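Local coordinates for YkuI protein (Bacillus subtilis, PDB 2BAS) that probably hydrolyses the second messenger cyclic di-GMP through its EAL domain, which is joined by a long helix to a second, signalling-associated domain, at residues 54-59 with 105-110; 97-102 with 262-267. All blocks are in the same frame, centred on the assembly; numbering follows the deposited sequence.

Interaction 1: residues 54-59 with 105-110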
ATOM      1  N   VAL A  54      25.542   5.431   9.752  1.00 59.10           N
ATOM      2  CA  VAL A  54      25.521   6.083   8.438  1.00 57.49           C
ATOM      3  C   VAL A  54      25.320   7.592   8.586  1.00 58.73           C
ATOM      4  O   VAL A  54      25.546   8.356   7.642  1.00 58.51           O
ATOM      5  CB  VAL A  54      24.415   5.492   7.535  1.00 56.98           C
ATOM      6  CG1 VAL A  54      24.783   4.088   7.113  1.00 56.34           C
ATOM      7  CG2 VAL A  54      23.070   5.493   8.246  1.00 51.63           C
ATOM      8  N   GLY A  55      24.895   7.999   9.781  1.00 58.14           N
ATOM      9  CA  GLY A  55      24.693   9.400  10.114  1.00 58.28           C
ATOM     10  C   GLY A  55      24.192   9.585  11.534  1.00 57.63           C
ATOM     11  O   GLY A  55      24.169   8.639  12.326  1.00 57.34           O
ATOM     12  N   TYR A  56      23.802  10.815  11.852  1.00 57.01           N
ATOM     13  CA  TYR A  56      23.295  11.159  13.172  1.00 57.45           C
ATOM     14  C   TYR A  56      22.178  12.176  13.028  1.00 58.48           C
ATOM     15  O   TYR A  56      22.317  13.148  12.287  1.00 59.27           O
ATOM     16  CB  TYR A  56      24.394  11.809  14.017  1.00 57.09           C
ATOM     17  CG  TYR A  56      25.592  10.948  14.347  1.00 56.85           C
ATOM     18  CD1 TYR A  56      26.691  10.878  13.481  1.00 51.76           C
ATOM     19  CD2 TYR A  56      25.646  10.231  15.542  1.00 58.42           C
ATOM     20  CE1 TYR A  56      27.806  10.097  13.790  1.00 54.04           C
ATOM     21  CE2 TYR A  56      26.758   9.447  15.864  1.00 59.81           C
ATOM     22  CZ  TYR A  56      27.835   9.388  14.985  1.00 56.43           C
ATOM     23  OH  TYR A  56      28.934   8.624  15.304  1.00 54.30           O
ATOM     24  N   GLU A  57      21.073  11.967  13.731  1.00 58.94           N
ATOM     25  CA  GLU A  57      20.048  12.994  13.805  1.00 59.73           C
ATOM     26  C   GLU A  57      20.608  14.057  14.740  1.00 60.06           C
ATOM     27  O   GLU A  57      21.251  13.726  15.744  1.00 59.22           O
ATOM     28  CB  GLU A  57      18.723  12.446  14.335  1.00 57.76           C
ATOM     29  CG  GLU A  57      17.555  13.404  14.136  1.00 59.26           C
ATOM     30  CD  GLU A  57      16.249  12.934  14.780  1.00 64.21           C
ATOM     31  OE1 GLU A  57      16.282  12.097  15.709  1.00 69.98           O
ATOM     32  OE2 GLU A  57      15.173  13.415  14.359  1.00 74.74           O
ATOM     33  N   VAL A  58      20.394  15.323  14.381  1.00 59.95           N
ATOM     34  CA  VAL A  58      20.847  16.458  15.177  1.00 59.64           C
ATOM     35  C   VAL A  58      19.734  16.874  16.146  1.00 59.93           C
ATOM     36  O   VAL A  58      18.655  17.280  15.716  1.00 60.62           O
ATOM     37  CB  VAL A  58      21.284  17.648  14.274  1.00 59.26           C
ATOM     38  CG1 VAL A  58      21.510  18.919  15.098  1.00 60.11           C
ATOM     39  CG2 VAL A  58      22.547  17.296  13.511  1.00 58.26           C
ATOM     40  N   LEU A  59      20.008  16.773  17.446  1.00 59.31           N
ATOM     41  CA  LEU A  59      19.006  17.040  18.487  1.00 59.00           C
ATOM     42  C   LEU A  59      19.327  18.297  19.302  1.00 58.48           C
ATOM     43  O   LEU A  59      20.488  18.583  19.561  1.00 59.86           O
ATOM     44  CB  LEU A  59      18.859  15.811  19.398  1.00 58.60           C
ATOM     45  CG  LEU A  59      18.529  14.463  18.713  1.00 59.32           C
ATOM     46  CD1 LEU A  59      18.578  13.293  19.680  1.00 58.73           C
ATOM     47  CD2 LEU A  59      17.175  14.486  18.014  1.00 60.79           C
ATOM     48  N   SER A 105      33.754  12.244   6.321  1.00 67.41           N
ATOM     49  CA  SER A 105      33.183  12.986   5.188  1.00 66.63           C
ATOM     50  C   SER A 105      31.949  12.347   4.502  1.00 66.10           C
ATOM     51  O   SER A 105      31.414  12.894   3.530  1.00 66.29           O
ATOM     52  CB  SER A 105      34.299  13.239   4.161  1.00 66.77           C
ATOM     53  OG  SER A 105      33.920  14.171   3.166  1.00 66.82           O
ATOM     54  N   ASP A 106      31.486  11.208   5.014  1.00 64.49           N
ATOM     55  CA  ASP A 106      30.400  10.461   4.368  1.00 62.34           C
ATOM     56  C   ASP A 106      29.171  10.271   5.263  1.00 61.65           C
ATOM     57  O   ASP A 106      28.173   9.664   4.847  1.00 59.19           O
ATOM     58  CB  ASP A 106      30.911   9.095   3.911  1.00 62.35           C
ATOM     59  CG  ASP A 106      31.231   8.171   5.077  1.00 62.68           C
ATOM     60  OD1 ASP A 106      30.672   7.054   5.124  1.00 62.54           O
ATOM     61  OD2 ASP A 106      32.026   8.565   5.961  1.00 66.45           O
ATOM     62  N   LEU A 107      29.263  10.781   6.490  1.00 61.25           N
ATOM     63  CA  LEU A 107      28.178  10.707   7.459  1.00 60.17           C
ATOM     64  C   LEU A 107      26.968  11.505   6.979  1.00 60.56           C
ATOM     65  O   LEU A 107      27.101  12.608   6.454  1.00 60.54           O
ATOM     66  CB  LEU A 107      28.640  11.212   8.835  1.00 58.53           C
ATOM     67  CG  LEU A 107      29.548  10.332   9.713  1.00 56.06           C
ATOM     68  CD1 LEU A 107      29.833  11.014  11.028  1.00 55.73           C
ATOM     69  CD2 LEU A 107      28.954   8.958   9.985  1.00 51.73           C
ATOM     70  N   LEU A 108      25.790  10.925   7.137  1.00 61.12           N
ATOM     71  CA  LEU A 108      24.563  11.618   6.777  1.00 62.04           C
ATOM     72  C   LEU A 108      24.208  12.571   7.908  1.00 61.48           C
ATOM     73  O   LEU A 108      24.496  12.279   9.068  1.00 62.95           O
ATOM     74  CB  LEU A 108      23.429  10.614   6.517  1.00 60.50           C
ATOM     75  CG  LEU A 108      23.617   9.702   5.291  1.00 61.22           C
ATOM     76  CD1 LEU A 108      22.660   8.500   5.302  1.00 59.23           C
ATOM     77  CD2 LEU A 108      23.491  10.458   3.973  1.00 58.07           C
ATOM     78  N   ILE A 109      23.607  13.711   7.568  1.00 60.29           N
ATOM     79  CA  ILE A 109      23.170  14.688   8.569  1.00 58.29           C
ATOM     80  C   ILE A 109      21.639  14.810   8.552  1.00 59.07           C
ATOM     81  O   ILE A 109      21.063  15.427   7.643  1.00 59.40           O
ATOM     82  CB  ILE A 109      23.841  16.092   8.357  1.00 58.05           C
ATOM     83  CG1 ILE A 109      25.366  15.976   8.278  1.00 56.12           C
ATOM     84  CG2 ILE A 109      23.451  17.051   9.469  1.00 58.17           C
ATOM     85  CD1 ILE A 109      26.072  17.226   7.750  1.00 57.16           C
ATOM     86  N   PHE A 110      20.987  14.208   9.548  1.00 59.03           N
ATOM     87  CA  PHE A 110      19.522  14.263   9.680  1.00 59.35           C
ATOM     88  C   PHE A 110      19.078  15.449  10.547  1.00 61.93           C
ATOM     89  O   PHE A 110      19.351  15.500  11.755  1.00 59.75           O
ATOM     90  CB  PHE A 110      18.975  12.969  10.283  1.00 57.87           C
ATOM     91  CG  PHE A 110      19.042  11.775   9.369  1.00 57.99           C
ATOM     92  CD1 PHE A 110      20.243  11.092   9.168  1.00 55.49           C
ATOM     93  CD2 PHE A 110      17.888  11.302   8.741  1.00 54.63           C
ATOM     94  CE1 PHE A 110      20.300   9.964   8.332  1.00 55.82           C
ATOM     95  CE2 PHE A 110      17.942  10.190   7.898  1.00 54.01           C
ATOM     96  CZ  PHE A 110      19.155   9.513   7.698  1.00 51.11           C
TER

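Interaction 2: residues 97-102 with 262-267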
ATOM      1  N   LEU A  97      26.983  21.468  12.518  1.00 60.41           N
ATOM      2  CA  LEU A  97      27.689  21.362  11.241  1.00 61.45           C
ATOM      3  C   LEU A  97      29.181  21.630  11.450  1.00 62.83           C
ATOM      4  O   LEU A  97      30.017  21.126  10.700  1.00 63.05           O
ATOM      5  CB  LEU A  97      27.090  22.271  10.159  1.00 60.62           C
ATOM      6  CG  LEU A  97      25.635  22.048   9.721  1.00 62.16           C
ATOM      7  CD1 LEU A  97      25.309  22.847   8.477  1.00 63.50           C
ATOM      8  CD2 LEU A  97      25.304  20.582   9.479  1.00 61.90           C
ATOM      9  N   ASP A  98      29.507  22.409  12.479  1.00 63.63           N
ATOM     10  CA  ASP A  98      30.897  22.594  12.882  1.00 66.70           C
ATOM     11  C   ASP A  98      31.486  21.253  13.347  1.00 67.61           C
ATOM     12  O   ASP A  98      32.578  20.871  12.919  1.00 69.32           O
ATOM     13  CB  ASP A  98      31.043  23.679  13.968  1.00 66.52           C
ATOM     14  CG  ASP A  98      30.893  25.106  13.418  1.00 67.58           C
ATOM     15  OD1 ASP A  98      30.500  25.282  12.247  1.00 71.74           O
ATOM     16  OD2 ASP A  98      31.165  26.067  14.166  1.00 66.97           O
ATOM     17  N   ARG A  99      30.753  20.532  14.194  1.00 67.77           N
ATOM     18  CA  ARG A  99      31.205  19.228  14.683  1.00 67.29           C
ATOM     19  C   ARG A  99      31.393  18.239  13.535  1.00 68.32           C
ATOM     20  O   ARG A  99      32.403  17.533  13.492  1.00 69.60           O
ATOM     21  CB  ARG A  99      30.253  18.677  15.754  1.00 67.09           C
ATOM     22  CG  ARG A  99      30.589  17.287  16.285  1.00 65.89           C
ATOM     23  CD  ARG A  99      31.941  17.220  16.979  1.00 67.63           C
ATOM     24  NE  ARG A  99      32.591  15.925  16.753  1.00 71.57           N
ATOM     25  CZ  ARG A  99      32.679  14.941  17.649  1.00 72.19           C
ATOM     26  NH1 ARG A  99      32.175  15.088  18.870  1.00 73.00           N
ATOM     27  NH2 ARG A  99      33.288  13.807  17.324  1.00 68.03           N
ATOM     28  N   PHE A 100      30.433  18.209  12.605  1.00 67.99           N
ATOM     29  CA  PHE A 100      30.519  17.360  11.408  1.00 66.86           C
ATOM     30  C   PHE A 100      31.759  17.645  10.550  1.00 67.50           C
ATOM     31  O   PHE A 100      32.380  16.710  10.035  1.00 67.54           O
ATOM     32  CB  PHE A 100      29.251  17.467  10.550  1.00 66.89           C
ATOM     33  CG  PHE A 100      28.112  16.597  11.024  1.00 65.62           C
ATOM     34  CD1 PHE A 100      27.039  17.144  11.717  1.00 66.55           C
ATOM     35  CD2 PHE A 100      28.108  15.231  10.768  1.00 65.85           C
ATOM     36  CE1 PHE A 100      25.976  16.339  12.154  1.00 65.88           C
ATOM     37  CE2 PHE A 100      27.050  14.420  11.198  1.00 63.73           C
ATOM     38  CZ  PHE A 100      25.986  14.977  11.891  1.00 65.14           C
ATOM     39  N   LEU A 101      32.125  18.922  10.411  1.00 67.93           N
ATOM     40  CA  LEU A 101      33.314  19.321   9.644  1.00 67.74           C
ATOM     41  C   LEU A 101      34.606  18.646  10.131  1.00 68.13           C
ATOM     42  O   LEU A 101      35.620  18.666   9.432  1.00 66.89           O
ATOM     43  CB  LEU A 101      33.502  20.846   9.655  1.00 68.30           C
ATOM     44  CG  LEU A 101      32.784  21.801   8.693  1.00 68.08           C
ATOM     45  CD1 LEU A 101      33.216  23.231   9.002  1.00 67.09           C
ATOM     46  CD2 LEU A 101      33.066  21.480   7.234  1.00 67.31           C
ATOM     47  N   GLU A 102      34.557  18.058  11.328  1.00 68.48           N
ATOM     48  CA  GLU A 102      35.704  17.365  11.914  1.00 68.65           C
ATOM     49  C   GLU A 102      35.638  15.853  11.710  1.00 68.04           C
ATOM     50  O   GLU A 102      36.668  15.193  11.590  1.00 68.91           O
ATOM     51  CB  GLU A 102      35.830  17.679  13.411  1.00 69.01           C
ATOM     52  CG  GLU A 102      35.886  19.170  13.767  1.00 70.30           C
ATOM     53  CD  GLU A 102      37.037  19.920  13.106  1.00 73.80           C
ATOM     54  OE1 GLU A 102      38.199  19.451  13.173  1.00 74.07           O
ATOM     55  OE2 GLU A 102      36.776  20.999  12.533  1.00 74.35           O
ATOM     56  N   GLU A 262      26.404  13.462  23.260  1.00 65.16           N
ATOM     57  CA  GLU A 262      27.010  14.678  22.754  1.00 65.25           C
ATOM     58  C   GLU A 262      28.207  14.411  21.845  1.00 64.67           C
ATOM     59  O   GLU A 262      28.767  15.350  21.263  1.00 64.64           O
ATOM     60  CB  GLU A 262      27.425  15.581  23.922  1.00 66.14           C
ATOM     61  CG  GLU A 262      28.404  14.953  24.931  1.00 70.40           C
ATOM     62  CD  GLU A 262      27.731  14.150  26.052  1.00 74.65           C
ATOM     63  OE1 GLU A 262      26.809  13.337  25.777  1.00 71.68           O
ATOM     64  OE2 GLU A 262      28.152  14.329  27.222  1.00 77.23           O
ATOM     65  N   THR A 263      28.592  13.137  21.720  1.00 64.76           N
ATOM     66  CA  THR A 263      29.790  12.784  20.958  1.00 65.34           C
ATOM     67  C   THR A 263      29.549  11.681  19.932  1.00 64.56           C
ATOM     68  O   THR A 263      28.780  10.749  20.172  1.00 64.63           O
ATOM     69  CB  THR A 263      30.949  12.339  21.888  1.00 65.49           C
ATOM     70  OG1 THR A 263      30.915  13.090  23.110  1.00 68.28           O
ATOM     71  CG2 THR A 263      32.301  12.549  21.208  1.00 66.41           C
ATOM     72  N   PHE A 264      30.222  11.796  18.789  1.00 63.47           N
ATOM     73  CA  PHE A 264      30.176  10.766  17.773  1.00 63.00           C
ATOM     74  C   PHE A 264      30.823   9.488  18.286  1.00 63.07           C
ATOM     75  O   PHE A 264      31.764   9.525  19.081  1.00 63.90           O
ATOM     76  CB  PHE A 264      30.835  11.230  16.474  1.00 62.79           C
ATOM     77  CG  PHE A 264      30.107  12.353  15.784  1.00 63.35           C
ATOM     78  CD1 PHE A 264      30.801  13.269  15.011  1.00 64.96           C
ATOM     79  CD2 PHE A 264      28.732  12.510  15.922  1.00 64.80           C
ATOM     80  CE1 PHE A 264      30.138  14.313  14.367  1.00 64.27           C
ATOM     81  CE2 PHE A 264      28.070  13.554  15.291  1.00 63.34           C
ATOM     82  CZ  PHE A 264      28.774  14.454  14.511  1.00 62.37           C
ATOM     83  N   LEU A 265      30.290   8.365  17.825  1.00 62.85           N
ATOM     84  CA  LEU A 265      30.721   7.048  18.251  1.00 62.18           C
ATOM     85  C   LEU A 265      31.658   6.464  17.218  1.00 61.59           C
ATOM     86  O   LEU A 265      31.809   7.020  16.129  1.00 62.70           O
ATOM     87  CB  LEU A 265      29.496   6.136  18.375  1.00 62.50           C
ATOM     88  CG  LEU A 265      28.318   6.612  19.227  1.00 60.98           C
ATOM     89  CD1 LEU A 265      27.139   5.709  19.011  1.00 60.83           C
ATOM     90  CD2 LEU A 265      28.699   6.663  20.710  1.00 66.36           C
ATOM     91  N   GLU A 266      32.287   5.344  17.558  1.00 60.07           N
ATOM     92  CA  GLU A 266      33.044   4.567  16.584  1.00 60.30           C
ATOM     93  C   GLU A 266      32.034   4.074  15.546  1.00 59.72           C
ATOM     94  O   GLU A 266      30.916   3.682  15.890  1.00 59.46           O
ATOM     95  CB  GLU A 266      33.743   3.382  17.261  1.00 60.50           C
ATOM     96  CG  GLU A 266      34.798   3.763  18.311  1.00 63.37           C
ATOM     97  CD  GLU A 266      34.228   4.559  19.492  1.00 69.29           C
ATOM     98  OE1 GLU A 266      33.003   4.385  19.791  1.00 72.46           O
ATOM     99  OE2 GLU A 266      35.002   5.360  20.113  1.00 63.50           O
ATOM    100  N   ARG A 267      32.411   4.108  14.275  1.00 58.46           N
ATOM    101  CA  ARG A 267      31.472   3.761  13.216  1.00 57.23           C
ATOM    102  C   ARG A 267      31.035   2.293  13.204  1.00 58.07           C
ATOM    103  O   ARG A 267      29.981   1.956  12.654  1.00 57.87           O
ATOM    104  CB  ARG A 267      31.966   4.266  11.864  1.00 55.98           C
ATOM    105  CG  ARG A 267      31.875   5.789  11.799  1.00 56.79           C
ATOM    106  CD  ARG A 267      31.844   6.332  10.395  1.00 52.08           C
ATOM    107  NE  ARG A 267      30.691   5.855   9.643  1.00 48.66           N
ATOM    108  CZ  ARG A 267      30.383   6.279   8.426  1.00 48.52           C
ATOM    109  NH1 ARG A 267      31.134   7.205   7.847  1.00 48.06           N
ATOM    110  NH2 ARG A 267      29.329   5.784   7.790  1.00 43.34           N
TER

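Interaction 1: residues 54-59 with 105-110
Val-54 hands its carbonyl oxygen to the amide of Leu-108, opening a parallel pairing of two neighbouring strands in the modified TIM barrel of EAL domains, with one strand antiparallel. The chain returns through helix 82-100, after a short hairpin strand and helix, to give a beta-alpha-beta crossover with an insertion. From that first bond (Leu-108 N to Val-54 O, 2.6 Å) the pattern alternates: Tyr-56 N reaches Leu-108 O, Phe-110 N reaches Tyr-56 O, and Val-58 N closes on Phe-110 O at 2.8 Å. Gly-55, without a side chain, lets its nearly fully extended backbone run close beside the Leu-108 carbonyl.

Glu-57 stands on the inner face, level with Phe-110, and with Val-58 and Leu-59 it forms the Glu-Val-Leu version of the EAL signature. Its CB lies 4.1 Å from Phe-110 CB, and its CG packs 3.6 Å from Phe-110 O. With CG anti to the backbone N (chi1 -167°) and the chain extended beyond, the carboxylate is carried clear of the neighbouring strand, its plane almost perpendicular to the phenyl ring. There OE1 accepts a hydrogen bond from Gln-253, while OE2 has a long, weak ion pair with Lys-197 and lies close to Glu-146. As in related EAL phosphodiesterases, where the signature glutamate is a metal ligand, Glu-57 probably serves a metal site.

The other face is mostly apolar, and helix 82-100 covers the part that holds Val-58 and Ile-109. Val-58 and Ile-109 stand side by side, CG2 to CG2 at 4.1 Å, and both touch Phe-100 of that helix. Leu-107, just ahead of its strand, crosses Tyr-56 and sets its branched end against the rim of the aromatic ring: methyl CD1 lies in the ring plane, 3.5 Å from Tyr-56 CE1.

Interaction 2: residues 97-102 with 262-267
Arg-99, on helix 82-100, lays its side chain along the ring of Phe-264, the two running past each other in opposite directions. The aliphatic part comes first: with CG anti to the backbone N (chi1 177°), Arg-99 CG packs 3.6 Å from Phe-264 CE1. Bends at chi2 and chi3 then carry NE and CZ along the same side of the ring, so that Arg-99 NH2 ends 3.4 Å from Phe-264 CD1. The guanidinium is inclined at 53° to the phenyl plane rather than laid flat on it, and CG of the phenylalanine sits over one guanidinium face, towards its rim. At the edge of the same group, Thr-263 CG2 lies in plane and 3.5 Å from Arg-99 NH1. A long arginine fits this partly exposed border because its methylenes can cover an aromatic ring while its charged end extends along the loop.

Phe-100, one residue on, is buried and meets the same ring by a different route. Phe-264 points its CZ at the middle of the Phe-100 ring, 3.7 Å above that plane. The ring centroids are 5.0 Å apart and the planes incline by 48°, an oblique aromatic pair. The Phe-264 ring is thus held between Arg-99 on one side of its plane and Phe-100 on the other. It also stacks on Tyr-56 and meets Tyr-42 edge-to-face, so a large flat apolar side chain is well matched to its surroundings.

The segment 262-267 follows the final barrel strand and leads into the long helix 271-311. Here it packs Phe-264 against helix 82-100 and the tyrosines of strands 38-47 and 53-64, at the outside of the modified TIM barrel of the EAL domain.

In the fold
Interaction 1 and interaction 2 lie with their centres about 8 Å apart and are neighbours in the EAL barrel: helix 82-100 of interaction 2 leads, through a short loop, into strand 108-112 of interaction 1. Tyr-56 joins them, its CE1 3.4 Å from Phe-264 CD2 and its OH probably hydrogen-bonded to Leu-265 N at 2.9 Å. A second connection is the salt bridge from Asp-106 OD2 to Arg-267 NH1, whose guanidinium also packs on Leu-107. The two faces of strand 53-64 divide the work: Tyr-56 faces the exit loop of interaction 2, whereas Glu-57 faces the barrel interior, where the catalytic metal site probably forms.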